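Local coordinates for sperm-specific class P protein 19 (Caenorhabditis elegans, PDB 1ROW), which is a sperm-specific, monomeric member of the major sperm protein domain family whose precise role is not established, probably serving a structural part in nematode sperm, at residues L23-K34 / P47-K58. Numbering follows the deposited sequence.
Sequences LVNGGAEKIVFK and PVFGFVDPSGSK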
loop_
_atom_site.group_PDB
_atom_site.type_symbol
_atom_site.label_atom_id
_atom_site.label_comp_id
_atom_site.label_asym_id
_atom_site.label_seq_id
_atom_site.Cartn_x
_atom_site.Cartn_y
_atom_site.Cartn_z
ATOM N N LEU A 23 1.489 -3.018 -6.797
ATOM C CA LEU A 23 0.070 -3.325 -6.669
ATOM C C LEU A 23 -0.422 -3.644 -8.078
ATOM O O LEU A 23 -0.213 -2.863 -9.012
ATOM C CB LEU A 23 -0.702 -2.129 -6.102
ATOM C CG LEU A 23 -0.380 -1.731 -4.656
ATOM C CD1 LEU A 23 -1.329 -0.628 -4.209
ATOM C CD2 LEU A 23 -0.518 -2.943 -3.746
ATOM N N VAL A 24 -1.054 -4.799 -8.238
ATOM C CA VAL A 24 -1.544 -5.200 -9.546
ATOM C C VAL A 24 -3.051 -5.345 -9.574
ATOM O O VAL A 24 -3.633 -6.053 -8.747
ATOM C CB VAL A 24 -0.920 -6.538 -9.986
ATOM C CG1 VAL A 24 -1.468 -6.945 -11.353
ATOM C CG2 VAL A 24 0.593 -6.405 -10.032
ATOM N N ASN A 25 -3.676 -4.664 -10.527
ATOM C CA ASN A 25 -5.120 -4.720 -10.685
ATOM C C ASN A 25 -5.459 -5.520 -11.937
ATOM O O ASN A 25 -5.297 -5.038 -13.062
ATOM C CB ASN A 25 -5.706 -3.307 -10.795
ATOM C CG ASN A 25 -7.203 -3.313 -11.061
ATOM O OD1 ASN A 25 -7.853 -4.360 -11.015
ATOM N ND2 ASN A 25 -7.766 -2.130 -11.326
ATOM N N GLY A 26 -5.931 -6.744 -11.728
ATOM C CA GLY A 26 -6.290 -7.600 -12.843
ATOM C C GLY A 26 -7.765 -7.514 -13.182
ATOM O O GLY A 26 -8.251 -8.254 -14.045
ATOM N N GLY A 27 -8.472 -6.606 -12.505
ATOM C CA GLY A 27 -9.896 -6.426 -12.731
ATOM C C GLY A 27 -10.180 -5.577 -13.952
ATOM O O GLY A 27 -9.249 -5.123 -14.616
ATOM N N ALA A 28 -11.461 -5.342 -14.237
ATOM C CA ALA A 28 -11.865 -4.570 -15.410
ATOM C C ALA A 28 -12.270 -3.130 -15.126
ATOM O O ALA A 28 -12.863 -2.473 -15.982
ATOM C CB ALA A 28 -12.996 -5.287 -16.127
ATOM N N GLU A 29 -11.960 -2.645 -13.928
ATOM C CA GLU A 29 -12.275 -1.264 -13.564
ATOM C C GLU A 29 -11.113 -0.669 -12.776
ATOM O O GLU A 29 -10.345 -1.389 -12.146
ATOM C CB GLU A 29 -13.573 -1.187 -12.737
ATOM C CG GLU A 29 -13.504 -1.814 -11.343
ATOM C CD GLU A 29 -14.801 -1.639 -10.555
ATOM O OE1 GLU A 29 -15.338 -0.512 -10.529
ATOM O OE2 GLU A 29 -15.281 -2.625 -9.955
ATOM N N LYS A 30 -10.971 0.650 -12.835
ATOM C CA LYS A 30 -9.905 1.327 -12.113
ATOM C C LYS A 30 -10.188 1.200 -10.625
ATOM O O LYS A 30 -11.342 1.192 -10.203
ATOM C CB LYS A 30 -9.863 2.807 -12.501
ATOM C CG LYS A 30 -8.750 3.614 -11.844
ATOM C CD LYS A 30 -8.828 5.097 -12.241
ATOM C CE LYS A 30 -8.737 5.278 -13.755
ATOM N NZ LYS A 30 -8.986 6.688 -14.178
ATOM N N ILE A 31 -9.137 1.083 -9.824
ATOM C CA ILE A 31 -9.325 0.994 -8.385
ATOM C C ILE A 31 -8.625 2.159 -7.698
ATOM O O ILE A 31 -7.625 2.680 -8.192
ATOM C CB ILE A 31 -8.766 -0.329 -7.809
ATOM C CG1 ILE A 31 -7.276 -0.443 -8.122
ATOM C CG2 ILE A 31 -9.545 -1.513 -8.373
ATOM C CD1 ILE A 31 -6.651 -1.766 -7.712
ATOM N N VAL A 32 -9.188 2.579 -6.572
ATOM C CA VAL A 32 -8.622 3.651 -5.769
ATOM C C VAL A 32 -8.174 2.941 -4.492
ATOM O O VAL A 32 -8.833 1.998 -4.051
ATOM C CB VAL A 32 -9.691 4.729 -5.427
ATOM C CG1 VAL A 32 -10.781 4.132 -4.556
ATOM C CG2 VAL A 32 -9.043 5.910 -4.731
ATOM N N PHE A 33 -7.058 3.370 -3.909
ATOM C CA PHE A 33 -6.571 2.738 -2.688
ATOM C C PHE A 33 -6.007 3.752 -1.693
ATOM O O PHE A 33 -5.620 4.858 -2.074
ATOM C CB PHE A 33 -5.491 1.700 -3.028
ATOM C CG PHE A 33 -4.204 2.297 -3.532
ATOM C CD1 PHE A 33 -3.275 2.843 -2.647
ATOM C CD2 PHE A 33 -3.920 2.320 -4.891
ATOM C CE1 PHE A 33 -2.083 3.401 -3.109
ATOM C CE2 PHE A 33 -2.727 2.878 -5.367
ATOM C CZ PHE A 33 -1.808 3.419 -4.473
ATOM N N LYS A 34 -5.983 3.356 -0.422
ATOM C CA LYS A 34 -5.446 4.165 0.669
ATOM C C LYS A 34 -4.665 3.215 1.572
ATOM O O LYS A 34 -5.167 2.160 1.955
ATOM C CB LYS A 34 -6.559 4.822 1.485
ATOM C CG LYS A 34 -6.010 5.635 2.649
ATOM C CD LYS A 34 -7.108 6.204 3.542
ATOM C CE LYS A 34 -6.516 7.190 4.542
ATOM N NZ LYS A 34 -5.369 6.612 5.311
ATOM N N PRO A 47 3.322 5.816 -2.378
ATOM C CA PRO A 47 2.378 6.819 -1.861
ATOM C C PRO A 47 1.351 6.217 -0.894
ATOM O O PRO A 47 1.235 4.998 -0.774
ATOM C CB PRO A 47 1.717 7.332 -3.128
ATOM C CG PRO A 47 1.567 6.051 -3.921
ATOM C CD PRO A 47 2.924 5.379 -3.731
ATOM N N VAL A 48 0.606 7.076 -0.207
ATOM C CA VAL A 48 -0.413 6.615 0.729
ATOM C C VAL A 48 -1.752 6.503 -0.000
ATOM O O VAL A 48 -2.596 5.679 0.356
ATOM C CB VAL A 48 -0.547 7.583 1.940
ATOM C CG1 VAL A 48 -0.790 8.989 1.456
ATOM C CG2 VAL A 48 -1.687 7.138 2.845
ATOM N N PHE A 49 -1.942 7.338 -1.018
ATOM C CA PHE A 49 -3.165 7.318 -1.825
ATOM C C PHE A 49 -2.792 7.116 -3.285
ATOM O O PHE A 49 -1.704 7.506 -3.712
ATOM C CB PHE A 49 -3.935 8.637 -1.731
ATOM C CG PHE A 49 -4.595 8.875 -0.408
ATOM C CD1 PHE A 49 -3.913 9.509 0.623
ATOM C CD2 PHE A 49 -5.915 8.489 -0.201
ATOM C CE1 PHE A 49 -4.539 9.761 1.847
ATOM C CE2 PHE A 49 -6.552 8.733 1.018
ATOM C CZ PHE A 49 -5.861 9.371 2.042
ATOM N N GLY A 50 -3.696 6.527 -4.058
ATOM C CA GLY A 50 -3.408 6.330 -5.465
ATOM C C GLY A 50 -4.454 5.549 -6.230
ATOM O O GLY A 50 -5.474 5.142 -5.679
ATOM N N PHE A 51 -4.181 5.346 -7.515
ATOM C CA PHE A 51 -5.065 4.605 -8.406
ATOM C C PHE A 51 -4.290 3.444 -9.020
ATOM O O PHE A 51 -3.062 3.461 -9.063
ATOM C CB PHE A 51 -5.528 5.490 -9.570
ATOM C CG PHE A 51 -6.362 6.670 -9.162
ATOM C CD1 PHE A 51 -7.643 6.494 -8.648
ATOM C CD2 PHE A 51 -5.886 7.965 -9.348
ATOM C CE1 PHE A 51 -8.441 7.590 -8.329
ATOM C CE2 PHE A 51 -6.677 9.072 -9.033
ATOM C CZ PHE A 51 -7.957 8.883 -8.524
ATOM N N VAL A 52 -5.013 2.432 -9.483
ATOM C CA VAL A 52 -4.393 1.311 -10.181
ATOM C C VAL A 52 -5.355 1.033 -11.333
ATOM O O VAL A 52 -6.499 0.641 -11.113
ATOM C CB VAL A 52 -4.247 0.045 -9.314
ATOM C CG1 VAL A 52 -3.341 -0.947 -10.029
ATOM C CG2 VAL A 52 -3.676 0.384 -7.942
ATOM N N ASP A 53 -4.896 1.269 -12.556
ATOM C CA ASP A 53 -5.718 1.069 -13.739
ATOM C C ASP A 53 -6.012 -0.399 -14.026
ATOM O O ASP A 53 -5.313 -1.287 -13.547
ATOM C CB ASP A 53 -5.029 1.682 -14.963
ATOM C CG ASP A 53 -4.792 3.166 -14.816
ATOM O OD1 ASP A 53 -5.735 3.879 -14.417
ATOM O OD2 ASP A 53 -3.667 3.619 -15.108
ATOM N N PRO A 54 -7.071 -0.671 -14.803
ATOM C CA PRO A 54 -7.413 -2.055 -15.137
ATOM C C PRO A 54 -6.189 -2.666 -15.822
ATOM O O PRO A 54 -5.614 -2.053 -16.722
ATOM C CB PRO A 54 -8.588 -1.896 -16.102
ATOM C CG PRO A 54 -9.227 -0.628 -15.647
ATOM C CD PRO A 54 -8.051 0.269 -15.373
ATOM N N SER A 55 -5.795 -3.860 -15.392
ATOM C CA SER A 55 -4.617 -4.548 -15.932
ATOM C C SER A 55 -3.368 -3.671 -15.815
ATOM O O SER A 55 -2.395 -3.837 -16.551
ATOM C CB SER A 55 -4.835 -4.959 -17.395
ATOM O OG SER A 55 -4.828 -3.842 -18.262
ATOM N N GLY A 56 -3.404 -2.738 -14.872
ATOM C CA GLY A 56 -2.279 -1.853 -14.670
ATOM C C GLY A 56 -1.645 -2.093 -13.317
ATOM O O GLY A 56 -2.116 -2.927 -12.542
ATOM N N SER A 57 -0.586 -1.352 -13.018
ATOM C CA SER A 57 0.104 -1.515 -11.745
ATOM C C SER A 57 0.554 -0.197 -11.137
ATOM O O SER A 57 0.702 0.809 -11.830
ATOM C CB SER A 57 1.316 -2.436 -11.930
ATOM O OG SER A 57 2.152 -1.950 -12.965
ATOM N N LYS A 58 0.775 -0.216 -9.829
ATOM C CA LYS A 58 1.225 0.967 -9.110
ATOM C C LYS A 58 2.276 0.557 -8.094
ATOM O O LYS A 58 2.040 -0.323 -7.270
ATOM C CB LYS A 58 0.054 1.627 -8.383
ATOM C CG LYS A 58 0.434 2.822 -7.519
ATOM C CD LYS A 58 0.838 4.030 -8.351
ATOM C CE LYS A 58 1.013 5.260 -7.467
ATOM N NZ LYS A 58 1.347 6.491 -8.247
#
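I31 and F33 pair with V52 and G50 through antiparallel backbone hydrogen bonds, and the 154° between the axes of strands 31-34 and 49-52 confirms the sense of the pairing. A second pairing joins L23 to K58, and the loops 26-30 and 53-55 link the two paired regions at one end of the domain, consistent with the immunoglobulin-like fold of MSP domains.

Among polar side chains, N25 ties its own loop to the end of strand 49-52. With CG anti to the backbone N (chi1 176°), its amide enters the bend of that loop: ND2 donates to V52 O at 3.1 Å and to E29 O at 2.8 Å, both acceptors close to the amide plane. N25 OD1 accepts from G27 N at 2.8 Å, closing an Asx turn. V52 O is gripped twice, by N25 ND2 and I31 N from opposite faces of its carbonyl plane. With an alanine here, V52 O would probably keep just I31 N of its two donors, E29 O would lose the ND2 donor and G27 N its turn-closing acceptor, letting the loop shift.

Apolar contacts fill the interior side. The F33 ring has L23 CD1 over the centre of one face and G50 against the other, where G50 CA lies 3.8 Å from the centroid in a CH-pi contact. V52 CG2 meets F33 CD2 at 3.6 Å, while V52 CB is tightly packed on I31 CG1 at 3.3 Å. On the other sheet face, the K34 chain, extended as far as CE and bent only at its last torsion, runs alongside F49, K34 CE approaching F49 CZ at 3.4 Å, and helix 88-92 touches both residues.

The chemistry thus implies a loop held in large part by the amide of N25, together with backbone bonds, beside a hydrophobic core where the F33 ring lies so close over G50 that a side chain there would probably clash with it.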